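Local coordinates for putative redox protein (Lactobacillus casei, PDB 2QL8), which is a putative redox protein of the OsmC/Ohr family, whose members typically reduce peroxides with cysteine thiols, though its own substrate is not established, at residues 63-68 / 73-78; 68-73 / 118-123. All blocks are in the same frame, centred on the assembly; numbering follows the deposited sequence.

Overall arrangement
Both contacts radiate from the C-terminal end of helix 48-70, and they illustrate how one helix end can anchor two different contacts. Interaction 1 (63-68 with 73-78) is short-range and partly buried, the more enclosed of the two: it folds the turn after the helix back toward strand 77-88, with E68 as a hub for backbone and imidazole donors and with apolar contact beside it. Interaction 2 (68-73 with 118-123) is small and nearer the surface, almost wholly ionic, and joins the same helix to the end of helix 107-120 through E70 and R120. E68 and L73 lie in segments of both, though only interaction 1 uses them; both contacts border the bound benzoic acid and the second subunit.

Interaction 1: 63-68 / 73-78; sequences TLEAVE and LPHTGA. With BEZ (benzoic acid), chain C.
The turn that carries the chain from helix 48-70 into strand 77-88 is organised by one glutamate, E68, which meets L73, H75 and T76. Its carbonyl first accepts the backbone of the departing chain, L73 N to E68 O at 2.9 Å. Its side chain, with CG anti to the carbonyl carbon (chi1 -74°) and extended beyond, then spans the turn to present a carboxylate to the second half of the loop. H75 ND1 donates to the syn lone pair of E68 OE1 at 2.6 Å; the acceptor lies close to the imidazole plane, whereas the carboxylate stands nearly perpendicular to it. The other oxygen, E68 OE2, is reached from above the carboxylate plane by T76 N at 3.0 Å. A second acid treats the same ring differently: the carboxylate of E65 is stacked nearly parallel to the imidazole, and E65 CB lies over its face, 4.2 Å from the H75 ring centroid, in a CH-pi contact. Deeper in, L64 CD2 rests 3.6 Å from G77 CA, and a beta carbon on G77 would collide with that methyl. With an alanine at E68, H75 ND1 and T76 N would probably lose their acceptor, and the imidazole would be less firmly fixed, held mainly by E65 and by its NE2 bond to the backbone oxygen of E20 of the second subunit. With acceptors at both nitrogens and two acids close by, a positive charge on the histidine is likely to be favoured, and its NE2 bond ties the turn to the second subunit.

Interaction 2: 68-73 / 118-123; sequences EKEHGL and ENRCPV. With BEZ (benzoic acid), chain C; EDO (1,2-ethanediol), chain E.
A bend in R120 and a straight reach by E70 bring their charged ends together: the arginine chain kinks at chi3 (62°), while E70 sets CG anti to its carbonyl carbon (chi1 -74°) and runs extended beyond it. The two side chains approach from opposite directions and meet in an end-on, bidentate salt bridge. R120 NH1 donates to E70 OE1 at 2.9 Å, on the syn side of that oxygen, and R120 NH2 donates to E70 OE2 at 2.9 Å from above the carboxylate plane. Both acceptors lie near the guanidinium plane, but the carboxylate is turned 32° from it. The benzoic acid takes another edge of the same group, with R120 NE to its O2 at 2.9 Å and R120 NH2 to its O1 at 2.9 Å. NH2 thus serves two carboxylates, and the four bonds fix the rotation of the guanidinium. E70 is a second-shell residue here, orienting the arginine that holds the ligand, and its OE2 has a further salt bridge to R89 of the second subunit. P122 CD adds an apolar contact, 3.8 Å from ring atom C5 of the benzoic acid. Beyond E70 the helix closes in a Schellman motif, with G72 at positive phi, and H71 turns its NE2 to E116 of helix 107-120. R120 lies near the end of that helix, C121 N-caps helix 122-127 and packs on C59 of helix 48-70, and A90 of the second subunit packs on R120 and hydrogen-bonds the benzoic acid, so the pocket lies where three helices meet the dimer partner.

Interaction 1: 63-68 / 73-78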
ATOM      1  N   THR A  63     -11.790  -5.724   7.281  1.00 13.89           N
ATOM      2  CA  THR A  63     -12.346  -4.985   8.415  1.00 13.08           C
ATOM      3  C   THR A  63     -13.888  -5.055   8.379  1.00 14.33           C
ATOM      4  O   THR A  63     -14.535  -5.279   9.400  1.00 15.66           O
ATOM      5  CB  THR A  63     -11.870  -3.502   8.462  1.00 14.12           C
ATOM      6  OG1 THR A  63     -10.460  -3.437   8.311  1.00 14.79           O
ATOM      7  CG2 THR A  63     -12.303  -2.772   9.754  1.00 14.88           C
ATOM      8  N   LEU A  64     -14.429  -4.905   7.178  1.00 15.40           N
ATOM      9  CA  LEU A  64     -15.876  -4.942   6.955  1.00 14.04           C
ATOM     10  C   LEU A  64     -16.429  -6.321   7.336  1.00 14.92           C
ATOM     11  O   LEU A  64     -17.453  -6.421   7.993  1.00 16.36           O
ATOM     12  CB  LEU A  64     -16.197  -4.615   5.498  1.00 14.77           C
ATOM     13  CG  LEU A  64     -17.677  -4.543   5.085  1.00 15.65           C
ATOM     14  CD1 LEU A  64     -18.467  -3.616   5.993  1.00 17.56           C
ATOM     15  CD2 LEU A  64     -17.733  -4.137   3.569  1.00 16.93           C
ATOM     16  N   GLU A  65     -15.717  -7.379   6.970  1.00 16.32           N
ATOM     17  CA  GLU A  65     -16.124  -8.743   7.318  1.00 18.37           C
ATOM     18  C   GLU A  65     -16.178  -8.912   8.842  1.00 16.33           C
ATOM     19  O   GLU A  65     -17.121  -9.502   9.397  1.00 18.45           O
ATOM     20  CB  GLU A  65     -15.207  -9.776   6.653  1.00 20.04           C
ATOM     21  CG  GLU A  65     -15.656 -11.188   6.916  1.00 21.61           C
ATOM     22  CD  GLU A  65     -14.941 -12.248   6.079  1.00 25.26           C
ATOM     23  OE1 GLU A  65     -13.954 -11.934   5.425  1.00 28.41           O
ATOM     24  OE2 GLU A  65     -15.407 -13.423   6.104  1.00 35.85           O
ATOM     25  N   ALA A  66     -15.201  -8.351   9.544  1.00 15.83           N
ATOM     26  CA  ALA A  66     -15.175  -8.394  11.023  1.00 17.86           C
ATOM     27  C   ALA A  66     -16.372  -7.649  11.628  1.00 16.02           C
ATOM     28  O   ALA A  66     -17.046  -8.154  12.534  1.00 16.55           O
ATOM     29  CB  ALA A  66     -13.828  -7.838  11.597  1.00 17.54           C
ATOM     30  N   VAL A  67     -16.678  -6.471  11.085  1.00 15.42           N
ATOM     31  CA  VAL A  67     -17.833  -5.675  11.510  1.00 15.56           C
ATOM     32  C   VAL A  67     -19.152  -6.410  11.271  1.00 15.07           C
ATOM     33  O   VAL A  67     -19.998  -6.494  12.165  1.00 16.82           O
ATOM     34  CB  VAL A  67     -17.817  -4.246  10.905  1.00 15.46           C
ATOM     35  CG1 VAL A  67     -19.166  -3.513  11.124  1.00 17.50           C
ATOM     36  CG2 VAL A  67     -16.617  -3.446  11.456  1.00 15.88           C
ATOM     37  N   GLU A  68     -19.295  -6.975  10.092  1.00 14.96           N
ATOM     38  CA  GLU A  68     -20.471  -7.754   9.752  1.00 17.01           C
ATOM     39  C   GLU A  68     -20.674  -8.869  10.770  1.00 16.79           C
ATOM     40  O   GLU A  68     -21.779  -9.074  11.285  1.00 18.33           O
ATOM     41  CB  GLU A  68     -20.348  -8.349   8.348  1.00 18.10           C
ATOM     42  CG  GLU A  68     -20.522  -7.354   7.223  1.00 18.94           C
ATOM     43  CD  GLU A  68     -20.083  -7.933   5.894  1.00 21.17           C
ATOM     44  OE1 GLU A  68     -19.036  -8.621   5.885  1.00 23.83           O
ATOM     45  OE2 GLU A  68     -20.796  -7.713   4.897  1.00 23.95           O
ATOM     46  N   LEU A  73     -24.095 -10.860  10.937  1.00 16.90           N
ATOM     47  CA  LEU A  73     -24.509 -10.819   9.544  1.00 18.38           C
ATOM     48  C   LEU A  73     -23.535 -11.627   8.694  1.00 18.84           C
ATOM     49  O   LEU A  73     -22.348 -11.736   8.993  1.00 18.81           O
ATOM     50  CB  LEU A  73     -24.595  -9.393   9.043  1.00 18.34           C
ATOM     51  CG  LEU A  73     -25.505  -8.424   9.760  1.00 18.67           C
ATOM     52  CD1 LEU A  73     -25.416  -7.083   9.070  1.00 21.30           C
ATOM     53  CD2 LEU A  73     -26.934  -8.982   9.788  1.00 23.03           C
ATOM     54  N   PRO A  74     -24.046 -12.197   7.608  1.00 18.96           N
ATOM     55  CA  PRO A  74     -23.172 -12.865   6.654  1.00 20.57           C
ATOM     56  C   PRO A  74     -22.348 -11.816   5.898  1.00 19.98           C
ATOM     57  O   PRO A  74     -22.617 -10.623   5.975  1.00 20.39           O
ATOM     58  CB  PRO A  74     -24.150 -13.593   5.738  1.00 21.53           C
ATOM     59  CG  PRO A  74     -25.354 -12.701   5.733  1.00 21.30           C
ATOM     60  CD  PRO A  74     -25.453 -12.192   7.164  1.00 20.20           C
ATOM     61  N   HIS A  75     -21.360 -12.290   5.155  1.00 20.06           N
ATOM     62  CA  HIS A  75     -20.450 -11.369   4.443  1.00 19.67           C
ATOM     63  C   HIS A  75     -21.055 -11.039   3.081  1.00 20.44           C
ATOM     64  O   HIS A  75     -21.119 -11.905   2.190  1.00 24.56           O
ATOM     65  CB  HIS A  75     -19.072 -11.998   4.288  1.00 20.55           C
ATOM     66  CG  HIS A  75     -18.080 -11.114   3.598  1.00 23.16           C
ATOM     67  ND1 HIS A  75     -17.975  -9.758   3.857  1.00 23.15           N
ATOM     68  CD2 HIS A  75     -17.136 -11.399   2.668  1.00 25.08           C
ATOM     69  CE1 HIS A  75     -16.999  -9.255   3.114  1.00 23.79           C
ATOM     70  NE2 HIS A  75     -16.474 -10.234   2.394  1.00 22.66           N
ATOM     71  N   THR A  76     -21.518  -9.810   2.930  1.00 20.16           N
ATOM     72  CA  THR A  76     -22.071  -9.345   1.659  1.00 20.58           C
ATOM     73  C   THR A  76     -21.404  -8.022   1.195  1.00 21.04           C
ATOM     74  O   THR A  76     -21.866  -7.385   0.254  1.00 22.98           O
ATOM     75  CB  THR A  76     -23.586  -9.137   1.794  1.00 21.17           C
ATOM     76  OG1 THR A  76     -23.842  -8.061   2.718  1.00 22.62           O
ATOM     77  CG2 THR A  76     -24.247 -10.437   2.268  1.00 22.25           C
ATOM     78  N   GLY A  77     -20.304  -7.629   1.842  1.00 22.23           N
ATOM     79  CA  GLY A  77     -19.641  -6.387   1.524  1.00 21.20           C
ATOM     80  C   GLY A  77     -18.647  -6.532   0.369  1.00 19.38           C
ATOM     81  O   GLY A  77     -18.177  -7.625   0.077  1.00 20.93           O
ATOM     82  N   ALA A  78     -18.350  -5.408  -0.281  1.00 19.57           N
ATOM     83  CA  ALA A  78     -17.323  -5.322  -1.325  1.00 18.24           C
ATOM     84  C   ALA A  78     -16.713  -3.950  -1.268  1.00 17.65           C
ATOM     85  O   ALA A  78     -17.379  -2.947  -0.916  1.00 18.99           O
ATOM     86  CB  ALA A  78     -17.909  -5.606  -2.703  1.00 18.45           C
TER
HETATM   87  C   BEZ C 143     -10.710  -4.987  13.450  1.00 17.96           C
HETATM   88  O1  BEZ C 143     -11.101  -5.744  14.414  1.00 20.33           O
HETATM   89  O2  BEZ C 143     -10.741  -3.824  13.567  1.00 13.64           O
HETATM   90  C1  BEZ C 143     -10.111  -5.502  12.185  1.00 18.48           C
HETATM   91  C2  BEZ C 143     -10.299  -6.862  11.885  1.00 18.75           C
HETATM   92  C3  BEZ C 143      -9.740  -7.374  10.715  1.00 21.71           C
HETATM   93  C4  BEZ C 143      -9.006  -6.527   9.872  1.00 21.13           C
HETATM   94  C5  BEZ C 143      -8.825  -5.174  10.195  1.00 18.72           C
HETATM   95  C6  BEZ C 143      -9.367  -4.633  11.315  1.00 17.48           C

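Interaction 2: 68-73 / 118-123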
ATOM      1  N   GLU A  68     -19.295  -6.975  10.092  1.00 14.96           N
ATOM      2  CA  GLU A  68     -20.471  -7.754   9.752  1.00 17.01           C
ATOM      3  C   GLU A  68     -20.674  -8.869  10.770  1.00 16.79           C
ATOM      4  O   GLU A  68     -21.779  -9.074  11.285  1.00 18.33           O
ATOM      5  CB  GLU A  68     -20.348  -8.349   8.348  1.00 18.10           C
ATOM      6  CG  GLU A  68     -20.522  -7.354   7.223  1.00 18.94           C
ATOM      7  CD  GLU A  68     -20.083  -7.933   5.894  1.00 21.17           C
ATOM      8  OE1 GLU A  68     -19.036  -8.621   5.885  1.00 23.83           O
ATOM      9  OE2 GLU A  68     -20.796  -7.713   4.897  1.00 23.95           O
ATOM     10  N   LYS A  69     -19.593  -9.576  11.075  1.00 16.46           N
ATOM     11  CA  LYS A  69     -19.660 -10.705  12.027  1.00 16.62           C
ATOM     12  C   LYS A  69     -20.031 -10.251  13.441  1.00 16.16           C
ATOM     13  O   LYS A  69     -20.813 -10.906  14.116  1.00 17.13           O
ATOM     14  CB  LYS A  69     -18.389 -11.557  12.043  1.00 19.06           C
ATOM     15  CG  LYS A  69     -18.211 -12.383  10.794  1.00 25.14           C
ATOM     16  CD  LYS A  69     -16.915 -13.162  10.853  1.00 31.60           C
ATOM     17  CE  LYS A  69     -16.570 -13.767   9.486  1.00 35.94           C
ATOM     18  NZ  LYS A  69     -16.735 -15.235   9.420  1.00 44.53           N
ATOM     19  N   GLU A  70     -19.508  -9.118  13.880  1.00 15.38           N
ATOM     20  CA  GLU A  70     -19.869  -8.548  15.176  1.00 15.55           C
ATOM     21  C   GLU A  70     -21.374  -8.210  15.246  1.00 14.41           C
ATOM     22  O   GLU A  70     -21.970  -8.210  16.335  1.00 15.92           O
ATOM     23  CB  GLU A  70     -19.042  -7.270  15.462  1.00 16.03           C
ATOM     24  CG  GLU A  70     -17.621  -7.588  15.814  1.00 15.66           C
ATOM     25  CD  GLU A  70     -16.676  -6.401  15.902  1.00 17.18           C
ATOM     26  OE1 GLU A  70     -17.144  -5.284  15.738  1.00 18.80           O
ATOM     27  OE2 GLU A  70     -15.465  -6.616  16.190  1.00 17.07           O
ATOM     28  N   HIS A  71     -21.966  -7.895  14.095  1.00 15.34           N
ATOM     29  CA  HIS A  71     -23.406  -7.634  13.957  1.00 16.09           C
ATOM     30  C   HIS A  71     -24.260  -8.877  13.640  1.00 15.37           C
ATOM     31  O   HIS A  71     -25.471  -8.777  13.430  1.00 18.22           O
ATOM     32  CB  HIS A  71     -23.603  -6.557  12.901  1.00 16.60           C
ATOM     33  CG  HIS A  71     -23.196  -5.201  13.360  1.00 17.57           C
ATOM     34  ND1 HIS A  71     -24.076  -4.288  13.905  1.00 23.08           N
ATOM     35  CD2 HIS A  71     -21.988  -4.587  13.331  1.00 20.42           C
ATOM     36  CE1 HIS A  71     -23.417  -3.181  14.215  1.00 21.97           C
ATOM     37  NE2 HIS A  71     -22.150  -3.340  13.882  1.00 22.35           N
ATOM     38  N   GLY A  72     -23.625 -10.043  13.596  1.00 15.82           N
ATOM     39  CA  GLY A  72     -24.329 -11.302  13.323  1.00 16.82           C
ATOM     40  C   GLY A  72     -24.767 -11.526  11.888  1.00 16.96           C
ATOM     41  O   GLY A  72     -25.699 -12.288  11.627  1.00 19.35           O
ATOM     42  N   LEU A  73     -24.095 -10.860  10.937  1.00 16.90           N
ATOM     43  CA  LEU A  73     -24.509 -10.819   9.544  1.00 18.38           C
ATOM     44  C   LEU A  73     -23.535 -11.627   8.694  1.00 18.84           C
ATOM     45  O   LEU A  73     -22.348 -11.736   8.993  1.00 18.81           O
ATOM     46  CB  LEU A  73     -24.595  -9.393   9.043  1.00 18.34           C
ATOM     47  CG  LEU A  73     -25.505  -8.424   9.760  1.00 18.67           C
ATOM     48  CD1 LEU A  73     -25.416  -7.083   9.070  1.00 21.30           C
ATOM     49  CD2 LEU A  73     -26.934  -8.982   9.788  1.00 23.03           C
ATOM     50  N   GLU A 118     -13.776   2.671   8.326  1.00 15.92           N
ATOM     51  CA  GLU A 118     -12.866   3.795   8.085  1.00 16.99           C
ATOM     52  C   GLU A 118     -11.981   4.050   9.312  1.00 16.46           C
ATOM     53  O   GLU A 118     -10.766   4.306   9.165  1.00 18.21           O
ATOM     54  CB  GLU A 118     -13.653   5.079   7.775  1.00 17.33           C
ATOM     55  CG  GLU A 118     -12.784   6.283   7.477  1.00 20.69           C
ATOM     56  CD  GLU A 118     -13.591   7.570   7.264  1.00 24.05           C
ATOM     57  OE1 GLU A 118     -14.838   7.590   7.425  1.00 27.39           O
ATOM     58  OE2 GLU A 118     -12.921   8.575   6.948  1.00 27.94           O
ATOM     59  N   ASN A 119     -12.589   3.926  10.512  1.00 18.03           N
ATOM     60  CA  ASN A 119     -11.912   4.153  11.772  1.00 19.79           C
ATOM     61  C   ASN A 119     -11.030   2.998  12.227  1.00 18.16           C
ATOM     62  O   ASN A 119     -10.167   3.198  13.064  1.00 24.60           O
ATOM     63  CB  ASN A 119     -12.929   4.413  12.872  1.00 20.74           C
ATOM     64  CG  ASN A 119     -13.614   5.748  12.723  1.00 28.37           C
ATOM     65  OD1 ASN A 119     -13.034   6.697  12.155  1.00 33.82           O
ATOM     66  ND2 ASN A 119     -14.853   5.844  13.241  1.00 32.42           N
ATOM     67  N   ARG A 120     -11.320   1.781  11.767  1.00 14.49           N
ATOM     68  CA  ARG A 120     -10.646   0.564  12.241  1.00 14.48           C
ATOM     69  C   ARG A 120      -9.582   0.000  11.297  1.00 13.62           C
ATOM     70  O   ARG A 120      -8.620  -0.607  11.737  1.00 14.46           O
ATOM     71  CB  ARG A 120     -11.668  -0.526  12.568  1.00 13.63           C
ATOM     72  CG  ARG A 120     -12.460  -0.228  13.837  1.00 15.21           C
ATOM     73  CD  ARG A 120     -13.667  -1.128  14.041  1.00 15.90           C
ATOM     74  NE  ARG A 120     -13.306  -2.538  14.188  1.00 14.54           N
ATOM     75  CZ  ARG A 120     -14.149  -3.471  14.655  1.00 13.37           C
ATOM     76  NH1 ARG A 120     -15.379  -3.135  15.032  1.00 16.06           N
ATOM     77  NH2 ARG A 120     -13.791  -4.726  14.759  1.00 16.66           N
ATOM     78  N   CYS A 121      -9.771   0.184  10.001  1.00 13.87           N
ATOM     79  CA  CYS A 121      -8.893  -0.413   9.003  1.00 13.56           C
ATOM     80  C   CYS A 121      -7.470   0.159   9.114  1.00 12.83           C
ATOM     81  O   CYS A 121      -7.292   1.379   9.030  1.00 13.52           O
ATOM     82  CB  CYS A 121      -9.470  -0.132   7.618  1.00 14.74           C
ATOM     83  SG  CYS A 121      -8.346  -0.414   6.215  1.00 16.18           S
ATOM     84  N   PRO A 122      -6.463  -0.711   9.374  1.00 12.76           N
ATOM     85  CA  PRO A 122      -5.090  -0.161   9.467  1.00 12.89           C
ATOM     86  C   PRO A 122      -4.602   0.701   8.305  1.00 12.60           C
ATOM     87  O   PRO A 122      -3.934   1.704   8.540  1.00 13.24           O
ATOM     88  CB  PRO A 122      -4.245  -1.413   9.678  1.00 14.95           C
ATOM     89  CG  PRO A 122      -5.182  -2.335  10.454  1.00 13.64           C
ATOM     90  CD  PRO A 122      -6.529  -2.131   9.828  1.00 14.12           C
ATOM     91  N   VAL A 123      -4.908   0.304   7.084  1.00 13.52           N
ATOM     92  CA  VAL A 123      -4.383   1.065   5.937  1.00 13.23           C
ATOM     93  C   VAL A 123      -5.116   2.416   5.866  1.00 12.52           C
ATOM     94  O   VAL A 123      -4.516   3.447   5.602  1.00 14.17           O
ATOM     95  CB  VAL A 123      -4.424   0.274   4.609  1.00 13.85           C
ATOM     96  CG1 VAL A 123      -3.862   1.149   3.446  1.00 14.40           C
ATOM     97  CG2 VAL A 123      -3.639  -1.068   4.726  1.00 15.35           C
TER
HETATM   98  C   BEZ C 143     -10.710  -4.987  13.450  1.00 17.96           C
HETATM   99  O1  BEZ C 143     -11.101  -5.744  14.414  1.00 20.33           O
HETATM  100  O2  BEZ C 143     -10.741  -3.824  13.567  1.00 13.64           O
HETATM  101  C1  BEZ C 143     -10.111  -5.502  12.185  1.00 18.48           C
HETATM  102  C2  BEZ C 143     -10.299  -6.862  11.885  1.00 18.75           C
HETATM  103  C3  BEZ C 143      -9.740  -7.374  10.715  1.00 21.71           C
HETATM  104  C4  BEZ C 143      -9.006  -6.527   9.872  1.00 21.13           C
HETATM  105  C5  BEZ C 143      -8.825  -5.174  10.195  1.00 18.72           C
HETATM  106  C6  BEZ C 143      -9.367  -4.633  11.315  1.00 17.48           C
HETATM  107  C1  EDO E 145     -27.052  -3.974  11.533  1.00 26.60           C
HETATM  108  O1  EDO E 145     -26.592  -4.438  12.787  1.00 28.11           O
HETATM  109  C2  EDO E 145     -28.384  -3.325  11.731  1.00 28.99           C
HETATM  110  O2  EDO E 145     -29.292  -4.348  12.161  1.00 26.49           O